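PDB 5JOZ: Non-reducing end alpha-L-arabinofuranosidase BoGH43B from Bacteroides ovatus, which removes terminal non-reducing alpha-L-arabinofuranosyl residues from xyloglucan side branches, converting S units to X units during xyloglucan degradation. Local coordinates for residues P309-F314 with W500-C505; G320-F325 with I361-A366; A374-I379 with V436-T441. All blocks are in the same frame, centred on the assembly; numbering follows the deposited sequence.

All three contacts lie in the C-terminal concanavalin A-like domain, a beta sandwich, and together they illustrate how chemistry follows position. Interactions 1 and 3 belong to the same sheet, on neighbouring strands 496-505 and 370-377; interaction 2 uses strand 359-364 of the other sheet. Interaction 1 is only partly buried, with a salt bridge and a cation-pi stack on its exposed face and a calcium ion bound at one end through the Asp313 backbone, whereas interaction 3, buried, relies on regular backbone bonds and aliphatic side chains. Interaction 2, buried too, joins a loop to a strand with a single bridge, aliphatic packing and an upright cation-pi contact, but no salt bridge. It touches interaction 1 where Trp323 meets Asp312 and Phe501.

Interaction 1: P309-F314 with W500-C505; sequences PVRDDF and WFDFRC. With CA (calcium ion), chain C.
Arg311 and Trp500 stack flat on each other across an antiparallel strand pair, guanidinium and indole planes only 4° apart and CZ of Arg311 3.7 Å from the centroid of the five-membered ring of Trp500. The arrangement is a cation-pi contact over the ring face. A bend of the arginine chain at chi3 (-65°) turns the group over the ring while its edge meets Asp502: NE of Arg311 donates to the syn lone pair of OD1 of Asp502 at 2.8 Å, and NH2 adds a weak bond to OD2. The carboxylate thus fixes the rotation of the guanidinium above the indole. This more solvent-accessible face is well ordered here but thins out to Val310, whose CG1 rests on the guanidinium of Arg504, 3.6 Å from NH2.

The opposite, buried face is tightly packed: CZ of Phe314 lies 3.7 Å from CB of Phe501. Between the faces, Asp312 N donates to Phe501 O at 2.9 Å, and Phe501 N returns a bond to Asp312 O. OD1 of Asp312 accepts from Phe314 N, closing an Asx turn, while its OD2 accepts from NE1 of Trp323. Asp313 O binds the calcium ion at 2.4 Å, with the backbone oxygens of Gly341 and Asp499 and two waters among its other ligands. Strand 370-377 flanks strand 496-505, pairing with Asp502 and Arg504, while Met483 of strand 480-486 in the facing sheet of the concanavalin A-like sandwich meets Phe314 and Phe501.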
loop_
_atom_site.group_PDB
_atom_site.type_symbol
_atom_site.label_atom_id
_atom_site.label_comp_id
_atom_site.label_asym_id
_atom_site.label_seq_id
_atom_site.Cartn_x
_atom_site.Cartn_y
_atom_site.Cartn_z
ATOM N N PRO A 309 -16.056 -3.681 11.972
ATOM C CA PRO A 309 -17.403 -3.245 11.640
ATOM C C PRO A 309 -17.417 -2.265 10.460
ATOM O O PRO A 309 -16.413 -1.617 10.159
ATOM C CB PRO A 309 -17.889 -2.583 12.935
ATOM C CG PRO A 309 -16.650 -2.093 13.593
ATOM C CD PRO A 309 -15.548 -3.026 13.189
ATOM N N VAL A 310 -18.564 -2.192 9.799
ATOM C CA VAL A 310 -18.766 -1.329 8.640
ATOM C C VAL A 310 -18.641 0.154 9.007
ATOM O O VAL A 310 -18.065 0.930 8.249
ATOM C CB VAL A 310 -20.173 -1.564 8.025
ATOM C CG1 VAL A 310 -20.489 -0.526 6.942
ATOM C CG2 VAL A 310 -20.277 -2.985 7.476
ATOM N N ARG A 311 -19.233 0.528 10.137
ATOM C CA ARG A 311 -19.239 1.899 10.610
ATOM C C ARG A 311 -18.116 2.174 11.602
ATOM O O ARG A 311 -18.012 1.495 12.633
ATOM C CB ARG A 311 -20.554 2.196 11.312
ATOM C CG ARG A 311 -20.645 3.631 11.799
ATOM C CD ARG A 311 -22.078 4.055 12.060
ATOM N NE ARG A 311 -22.874 4.072 10.841
ATOM C CZ ARG A 311 -24.127 4.519 10.755
ATOM N NH1 ARG A 311 -24.763 5.023 11.819
ATOM N NH2 ARG A 311 -24.742 4.489 9.578
ATOM N N ASP A 312 -17.299 3.179 11.295
ATOM C CA ASP A 312 -16.434 3.829 12.287
ATOM C C ASP A 312 -17.203 5.032 12.847
ATOM O O ASP A 312 -17.452 6.023 12.136
ATOM C CB ASP A 312 -15.105 4.252 11.650
ATOM C CG ASP A 312 -14.052 4.707 12.677
ATOM O OD1 ASP A 312 -14.401 5.118 13.797
ATOM O OD2 ASP A 312 -12.843 4.679 12.329
ATOM N N ASP A 313 -17.592 4.929 14.113
ATOM C CA ASP A 313 -18.368 5.977 14.787
ATOM C C ASP A 313 -17.499 7.148 15.275
ATOM O O ASP A 313 -18.038 8.135 15.777
ATOM C CB ASP A 313 -19.129 5.393 16.001
ATOM C CG ASP A 313 -20.353 4.585 15.615
ATOM O OD1 ASP A 313 -21.250 5.131 14.936
ATOM O OD2 ASP A 313 -20.439 3.408 16.034
ATOM N N PHE A 314 -16.172 7.048 15.177
ATOM C CA PHE A 314 -15.278 8.118 15.653
ATOM C C PHE A 314 -15.612 8.487 17.102
ATOM O O PHE A 314 -15.762 9.664 17.450
ATOM C CB PHE A 314 -15.370 9.361 14.742
ATOM C CG PHE A 314 -15.042 9.095 13.294
ATOM C CD1 PHE A 314 -13.790 8.579 12.931
ATOM C CD2 PHE A 314 -15.956 9.400 12.292
ATOM C CE1 PHE A 314 -13.470 8.346 11.600
ATOM C CE2 PHE A 314 -15.635 9.176 10.953
ATOM C CZ PHE A 314 -14.394 8.647 10.609
ATOM N N TRP A 500 -19.849 9.812 11.489
ATOM C CA TRP A 500 -19.447 8.446 11.200
ATOM C C TRP A 500 -19.041 8.275 9.749
ATOM O O TRP A 500 -19.220 9.188 8.947
ATOM C CB TRP A 500 -20.551 7.457 11.591
ATOM C CG TRP A 500 -21.951 7.795 11.126
ATOM C CD1 TRP A 500 -22.956 8.320 11.886
ATOM C CD2 TRP A 500 -22.499 7.596 9.820
ATOM N NE1 TRP A 500 -24.090 8.470 11.135
ATOM C CE2 TRP A 500 -23.845 8.022 9.866
ATOM C CE3 TRP A 500 -21.994 7.077 8.621
ATOM C CZ2 TRP A 500 -24.691 7.963 8.748
ATOM C CZ3 TRP A 500 -22.831 7.028 7.504
ATOM C CH2 TRP A 500 -24.162 7.481 7.575
ATOM N N PHE A 501 -18.468 7.110 9.451
ATOM C CA PHE A 501 -17.988 6.741 8.120
ATOM C C PHE A 501 -18.195 5.235 7.951
ATOM O O PHE A 501 -17.597 4.450 8.695
ATOM C CB PHE A 501 -16.501 7.088 7.975
ATOM C CG PHE A 501 -15.974 6.986 6.566
ATOM C CD1 PHE A 501 -15.709 5.743 5.981
ATOM C CD2 PHE A 501 -15.707 8.138 5.826
ATOM C CE1 PHE A 501 -15.215 5.657 4.689
ATOM C CE2 PHE A 501 -15.212 8.055 4.534
ATOM C CZ PHE A 501 -14.967 6.818 3.961
ATOM N N ASP A 502 -19.060 4.863 7.000
ATOM C CA ASP A 502 -19.342 3.481 6.628
ATOM C C ASP A 502 -18.477 3.075 5.458
ATOM O O ASP A 502 -18.335 3.819 4.499
ATOM C CB ASP A 502 -20.796 3.307 6.183
ATOM C CG ASP A 502 -21.789 3.349 7.332
ATOM O OD1 ASP A 502 -21.405 3.484 8.524
ATOM O OD2 ASP A 502 -22.989 3.241 7.024
ATOM N N PHE A 503 -17.933 1.870 5.524
ATOM C CA PHE A 503 -17.131 1.321 4.447
ATOM C C PHE A 503 -17.523 -0.148 4.278
ATOM O O PHE A 503 -17.215 -0.967 5.144
ATOM C CB PHE A 503 -15.647 1.465 4.804
ATOM C CG PHE A 503 -14.722 1.315 3.630
ATOM C CD1 PHE A 503 -14.625 2.322 2.670
ATOM C CD2 PHE A 503 -13.948 0.168 3.477
ATOM C CE1 PHE A 503 -13.776 2.194 1.581
ATOM C CE2 PHE A 503 -13.096 0.035 2.390
ATOM C CZ PHE A 503 -13.011 1.053 1.441
ATOM N N ARG A 504 -18.224 -0.476 3.193
ATOM C CA ARG A 504 -18.716 -1.836 2.978
ATOM C C ARG A 504 -18.178 -2.421 1.683
ATOM O O ARG A 504 -18.528 -1.956 0.608
ATOM C CB ARG A 504 -20.241 -1.841 2.968
ATOM C CG ARG A 504 -20.833 -3.223 3.185
ATOM C CD ARG A 504 -22.341 -3.175 3.056
ATOM N NE ARG A 504 -22.919 -2.135 3.911
ATOM C CZ ARG A 504 -23.370 -2.303 5.158
ATOM N NH1 ARG A 504 -23.346 -3.500 5.754
ATOM N NH2 ARG A 504 -23.868 -1.249 5.815
ATOM N N CYS A 505 -17.318 -3.431 1.808
ATOM C CA CYS A 505 -16.807 -4.185 0.671
ATOM C C CYS A 505 -17.776 -5.320 0.287
ATOM O O CYS A 505 -18.282 -6.062 1.147
ATOM C CB CYS A 505 -15.442 -4.774 0.996
ATOM S SG CYS A 505 -14.177 -3.572 1.454
HETATM CA CA CA C . -20.064 9.314 15.934
HETATM O O HOH W 1 -21.635 7.670 15.167
HETATM O O HOH W 2 -20.585 8.729 18.228
#

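Interaction 2: G320-F325 with I361-A366; sequences GLDWTF and IGRRQA
Trp323 lies against Arg363 where a loop that opens with a type I beta turn, Gly320 to Trp323, meets strand 359-364 of the concanavalin A-like sandwich. A single antiparallel bridge joins Thr324 to Gly362, with Gly362 N giving Thr324 O a straight bond of 2.8 Å. The indole is covered on one face by the end of Arg363, whose CZ stands 4.8 Å from the centroid of its six-membered ring. The guanidinium stands almost upright on the indole, planes 89° apart, with NH2 nearest CZ2. Arg363 gets there with CG between its backbone N and carbonyl carbon (chi1 77°) and a bend at chi3. CG2 of Ile361 packs 3.7 Å from CB of Trp323, while CG1 and CD1 run alongside the Phe325 ring. Replacing Trp323 with an alanine would probably open a gap beside Ile361 and Arg363 and leave Asp312 OD2 without the indole NE1 that it binds. Arg364, held at NE by Met13 O, extends from CG to NE. Water 3 lies in its guanidinium plane, accepting from NH1 at 2.8 Å and donating to Asp322 O, which also accepts from OG1 of Thr324 at 2.8 Å.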
loop_
_atom_site.group_PDB
_atom_site.type_symbol
_atom_site.label_atom_id
_atom_site.label_comp_id
_atom_site.label_asym_id
_atom_site.label_seq_id
_atom_site.Cartn_x
_atom_site.Cartn_y
_atom_site.Cartn_z
ATOM N N GLY A 320 -8.568 4.670 14.057
ATOM C CA GLY A 320 -8.401 3.348 13.484
ATOM C C GLY A 320 -7.198 3.265 12.558
ATOM O O GLY A 320 -6.910 4.203 11.802
ATOM N N LEU A 321 -6.513 2.127 12.624
ATOM C CA LEU A 321 -5.233 1.910 11.948
ATOM C C LEU A 321 -5.306 2.008 10.428
ATOM O O LEU A 321 -4.318 2.369 9.806
ATOM C CB LEU A 321 -4.642 0.549 12.369
ATOM C CG LEU A 321 -4.182 0.427 13.835
ATOM C CD1 LEU A 321 -3.822 -1.008 14.177
ATOM C CD2 LEU A 321 -2.997 1.343 14.116
ATOM N N ASP A 322 -6.478 1.705 9.847
ATOM C CA ASP A 322 -6.721 1.791 8.399
ATOM C C ASP A 322 -6.687 3.246 7.890
ATOM O O ASP A 322 -6.419 3.478 6.699
ATOM C CB ASP A 322 -8.089 1.167 8.008
ATOM C CG ASP A 322 -8.170 -0.352 8.256
ATOM O OD1 ASP A 322 -7.446 -1.127 7.604
ATOM O OD2 ASP A 322 -8.995 -0.782 9.087
ATOM N N TRP A 323 -6.978 4.216 8.766
ATOM C CA TRP A 323 -6.997 5.638 8.366
ATOM C C TRP A 323 -5.605 6.128 8.014
ATOM O O TRP A 323 -4.619 5.790 8.678
ATOM C CB TRP A 323 -7.662 6.522 9.422
ATOM C CG TRP A 323 -9.133 6.233 9.512
ATOM C CD1 TRP A 323 -9.808 5.691 10.561
ATOM C CD2 TRP A 323 -10.090 6.424 8.472
ATOM N NE1 TRP A 323 -11.139 5.551 10.247
ATOM C CE2 TRP A 323 -11.337 5.993 8.966
ATOM C CE3 TRP A 323 -10.016 6.929 7.166
ATOM C CZ2 TRP A 323 -12.501 6.045 8.199
ATOM C CZ3 TRP A 323 -11.167 6.982 6.407
ATOM C CH2 TRP A 323 -12.397 6.546 6.922
ATOM N N THR A 324 -5.546 6.922 6.949
ATOM C CA THR A 324 -4.299 7.236 6.272
ATOM C C THR A 324 -4.256 8.702 5.819
ATOM O O THR A 324 -5.252 9.239 5.326
ATOM C CB THR A 324 -4.131 6.315 5.037
ATOM O OG1 THR A 324 -4.439 4.964 5.402
ATOM C CG2 THR A 324 -2.720 6.357 4.532
ATOM N N PHE A 325 -3.076 9.308 5.955
ATOM C CA PHE A 325 -2.821 10.714 5.623
ATOM C C PHE A 325 -1.901 10.836 4.416
ATOM O O PHE A 325 -1.212 9.882 4.060
ATOM C CB PHE A 325 -2.152 11.403 6.814
ATOM C CG PHE A 325 -2.941 11.317 8.068
ATOM C CD1 PHE A 325 -2.852 10.183 8.887
ATOM C CD2 PHE A 325 -3.787 12.348 8.441
ATOM C CE1 PHE A 325 -3.604 10.077 10.055
ATOM C CE2 PHE A 325 -4.535 12.255 9.613
ATOM C CZ PHE A 325 -4.446 11.118 10.413
ATOM N N ILE A 361 -8.028 12.432 5.194
ATOM C CA ILE A 361 -7.899 11.185 5.944
ATOM C C ILE A 361 -8.697 10.132 5.186
ATOM O O ILE A 361 -9.921 10.248 5.027
ATOM C CB ILE A 361 -8.411 11.310 7.396
ATOM C CG1 ILE A 361 -7.730 12.510 8.090
ATOM C CG2 ILE A 361 -8.155 10.012 8.177
ATOM C CD1 ILE A 361 -7.985 12.652 9.581
ATOM N N GLY A 362 -8.004 9.112 4.701
ATOM C CA GLY A 362 -8.645 8.133 3.840
ATOM C C GLY A 362 -8.181 6.720 4.050
ATOM O O GLY A 362 -7.329 6.440 4.896
ATOM N N ARG A 363 -8.761 5.828 3.259
ATOM C CA ARG A 363 -8.366 4.450 3.289
ATOM C C ARG A 363 -8.406 3.821 1.916
ATOM O O ARG A 363 -9.149 4.262 1.034
ATOM C CB ARG A 363 -9.215 3.682 4.296
ATOM C CG ARG A 363 -10.621 3.338 3.854
ATOM C CD ARG A 363 -11.170 2.207 4.701
ATOM N NE ARG A 363 -11.784 2.680 5.927
ATOM C CZ ARG A 363 -12.298 1.889 6.859
ATOM N NH1 ARG A 363 -12.263 0.567 6.732
ATOM N NH2 ARG A 363 -12.845 2.429 7.937
ATOM N N ARG A 364 -7.608 2.768 1.777
ATOM C CA ARG A 364 -7.477 2.013 0.545
ATOM C C ARG A 364 -8.826 1.470 0.066
ATOM O O ARG A 364 -9.582 0.902 0.858
ATOM C CB ARG A 364 -6.542 0.824 0.771
ATOM C CG ARG A 364 -5.086 1.175 1.035
ATOM C CD ARG A 364 -4.405 0.063 1.808
ATOM N NE ARG A 364 -2.991 0.344 2.086
ATOM C CZ ARG A 364 -2.524 1.210 2.992
ATOM N NH1 ARG A 364 -3.344 1.942 3.756
ATOM N NH2 ARG A 364 -1.199 1.352 3.139
ATOM N N GLN A 365 -9.136 1.656 -1.215
ATOM C CA GLN A 365 -10.277 0.955 -1.811
ATOM C C GLN A 365 -9.927 -0.534 -1.961
ATOM O O GLN A 365 -9.218 -0.936 -2.878
ATOM C CB GLN A 365 -10.685 1.559 -3.144
ATOM C CG GLN A 365 -12.054 1.058 -3.594
ATOM C CD GLN A 365 -12.414 1.498 -4.987
ATOM O OE1 GLN A 365 -11.943 2.530 -5.454
ATOM N NE2 GLN A 365 -13.261 0.719 -5.663
ATOM N N ALA A 366 -10.436 -1.327 -1.033
ATOM C CA ALA A 366 -10.108 -2.736 -0.895
ATOM C C ALA A 366 -11.046 -3.671 -1.670
ATOM O O ALA A 366 -10.911 -4.899 -1.561
ATOM C CB ALA A 366 -10.128 -3.102 0.588
HETATM O O HOH W 3 -5.983 1.736 4.541
#

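Interaction 3: A374-I379 with V436-T441; sequences AKVNFI and VILSIT
This contact is a regular antiparallel pairing of two neighbouring strands, 370-377 and 436-442, within one sheet of the C-terminal concanavalin A-like beta sandwich. It is a compact example of how such a sheet separates its two faces. The short strand segments approach to 4.7 Å between axes, with N-to-C directions 139° apart, as expected of neighbouring strands in a twisted sheet. Ala374 with Leu438 and Val376 with Val436 form the hydrogen-bonded pairs, each joined by two reciprocal backbone bonds. Lys375 and Ile437 make the non-hydrogen-bonded pair between them, their CA atoms only 4.3 Å apart.

Ala374, Val376, Val436 and Leu438 are all buried and share one face. There the small Ala374 sits beside Phe501 of strand 496-505, and Leu389 of the facing sheet touches both Ala374 and Leu438. The other face carries Lys375 and Ile437, both partly exposed. CG of Lys375 passes 4.3 Å from CG1 of Ile437, but the long chain then leads away from this strand. Its NZ forms a salt bridge with OD2 of Asp499, whose backbone O binds the calcium ion, while its aliphatic part packs on Trp500. The lysine therefore ties the pairing to the metal-bearing strand on its other flank.

Across the buried face the closest side-chain meeting is an oblique one between Val376 and Leu438. With CG1 lying between its own backbone N and carbonyl carbon (chi1 59°), Val376 turns that methyl across the strand, setting it 3.4 Å from Val436 O and 4.1 Å from CD1 of Leu438.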
loop_
_atom_site.group_PDB
_atom_site.type_symbol
_atom_site.label_atom_id
_atom_site.label_comp_id
_atom_site.label_asym_id
_atom_site.label_seq_id
_atom_site.Cartn_x
_atom_site.Cartn_y
_atom_site.Cartn_z
ATOM N N ALA A 374 -20.589 8.879 4.630
ATOM C CA ALA A 374 -20.221 9.623 5.816
ATOM C C ALA A 374 -21.258 10.688 6.100
ATOM O O ALA A 374 -21.653 11.422 5.200
ATOM C CB ALA A 374 -18.855 10.271 5.620
ATOM N N LYS A 375 -21.671 10.778 7.357
ATOM C CA LYS A 375 -22.521 11.862 7.825
ATOM C C LYS A 375 -21.592 12.995 8.270
ATOM O O LYS A 375 -20.727 12.787 9.128
ATOM C CB LYS A 375 -23.381 11.373 8.992
ATOM C CG LYS A 375 -24.481 12.309 9.481
ATOM C CD LYS A 375 -24.764 12.056 10.961
ATOM C CE LYS A 375 -26.189 12.372 11.370
ATOM N NZ LYS A 375 -26.363 12.184 12.843
ATOM N N VAL A 376 -21.789 14.181 7.697
ATOM C CA VAL A 376 -20.920 15.324 7.930
ATOM C C VAL A 376 -21.726 16.595 8.226
ATOM O O VAL A 376 -22.783 16.846 7.629
ATOM C CB VAL A 376 -19.948 15.537 6.741
ATOM C CG1 VAL A 376 -20.697 15.777 5.441
ATOM C CG2 VAL A 376 -18.956 16.669 7.017
ATOM N N ASN A 377 -21.217 17.367 9.175
ATOM C CA ASN A 377 -21.720 18.690 9.489
ATOM C C ASN A 377 -20.686 19.687 8.966
ATOM O O ASN A 377 -19.545 19.702 9.443
ATOM C CB ASN A 377 -21.919 18.842 11.011
ATOM C CG ASN A 377 -22.642 20.138 11.392
ATOM O OD1 ASN A 377 -23.468 20.653 10.647
ATOM N ND2 ASN A 377 -22.326 20.663 12.561
ATOM N N PHE A 378 -21.061 20.500 7.980
ATOM C CA PHE A 378 -20.142 21.505 7.438
ATOM C C PHE A 378 -20.862 22.718 6.885
ATOM O O PHE A 378 -21.591 22.611 5.902
ATOM C CB PHE A 378 -19.224 20.912 6.353
ATOM C CG PHE A 378 -18.232 21.907 5.802
ATOM C CD1 PHE A 378 -17.313 22.528 6.645
ATOM C CD2 PHE A 378 -18.227 22.248 4.450
ATOM C CE1 PHE A 378 -16.405 23.464 6.148
ATOM C CE2 PHE A 378 -17.323 23.180 3.950
ATOM C CZ PHE A 378 -16.412 23.781 4.796
ATOM N N ILE A 379 -20.632 23.871 7.514
ATOM C CA ILE A 379 -21.176 25.145 7.053
ATOM C C ILE A 379 -20.051 25.943 6.398
ATOM O O ILE A 379 -19.171 26.446 7.100
ATOM C CB ILE A 379 -21.775 25.970 8.223
ATOM C CG1 ILE A 379 -22.840 25.163 8.976
ATOM C CG2 ILE A 379 -22.336 27.298 7.710
ATOM C CD1 ILE A 379 -24.025 24.709 8.133
ATOM N N VAL A 436 -25.494 16.250 6.550
ATOM C CA VAL A 436 -25.545 15.750 5.175
ATOM C C VAL A 436 -24.838 14.407 5.126
ATOM O O VAL A 436 -23.748 14.244 5.680
ATOM C CB VAL A 436 -24.896 16.726 4.165
ATOM C CG1 VAL A 436 -25.045 16.221 2.728
ATOM C CG2 VAL A 436 -25.515 18.100 4.292
ATOM N N ILE A 437 -25.483 13.435 4.490
ATOM C CA ILE A 437 -24.878 12.143 4.256
ATOM C C ILE A 437 -24.369 12.178 2.844
ATOM O O ILE A 437 -25.157 12.322 1.908
ATOM C CB ILE A 437 -25.873 10.982 4.414
ATOM C CG1 ILE A 437 -26.390 10.932 5.856
ATOM C CG2 ILE A 437 -25.201 9.665 4.007
ATOM C CD1 ILE A 437 -27.486 9.912 6.095
ATOM N N LEU A 438 -23.049 12.068 2.705
ATOM C CA LEU A 438 -22.391 11.988 1.415
ATOM C C LEU A 438 -22.055 10.548 1.180
ATOM O O LEU A 438 -21.596 9.869 2.087
ATOM C CB LEU A 438 -21.112 12.810 1.411
ATOM C CG LEU A 438 -21.254 14.314 1.576
ATOM C CD1 LEU A 438 -19.866 14.920 1.554
ATOM C CD2 LEU A 438 -22.121 14.946 0.499
ATOM N N SER A 439 -22.247 10.092 -0.048
ATOM C CA SER A 439 -22.204 8.672 -0.352
ATOM C C SER A 439 -21.504 8.427 -1.701
ATOM O O SER A 439 -21.729 9.155 -2.669
ATOM C CB SER A 439 -23.634 8.131 -0.334
ATOM O OG SER A 439 -23.671 6.775 0.042
ATOM N N ILE A 440 -20.608 7.439 -1.729
ATOM C CA ILE A 440 -19.931 7.007 -2.949
ATOM C C ILE A 440 -20.104 5.511 -3.045
ATOM O O ILE A 440 -19.750 4.793 -2.118
ATOM C CB ILE A 440 -18.420 7.298 -2.929
ATOM C CG1 ILE A 440 -18.165 8.799 -2.756
ATOM C CG2 ILE A 440 -17.757 6.771 -4.205
ATOM C CD1 ILE A 440 -16.790 9.107 -2.226
ATOM N N THR A 441 -20.658 5.054 -4.163
ATOM C CA THR A 441 -20.832 3.639 -4.420
ATOM C C THR A 441 -19.988 3.291 -5.638
ATOM O O THR A 441 -19.764 4.138 -6.515
ATOM C CB THR A 441 -22.315 3.259 -4.636
ATOM O OG1 THR A 441 -22.767 3.734 -5.905
ATOM C CG2 THR A 441 -23.184 3.833 -3.532
#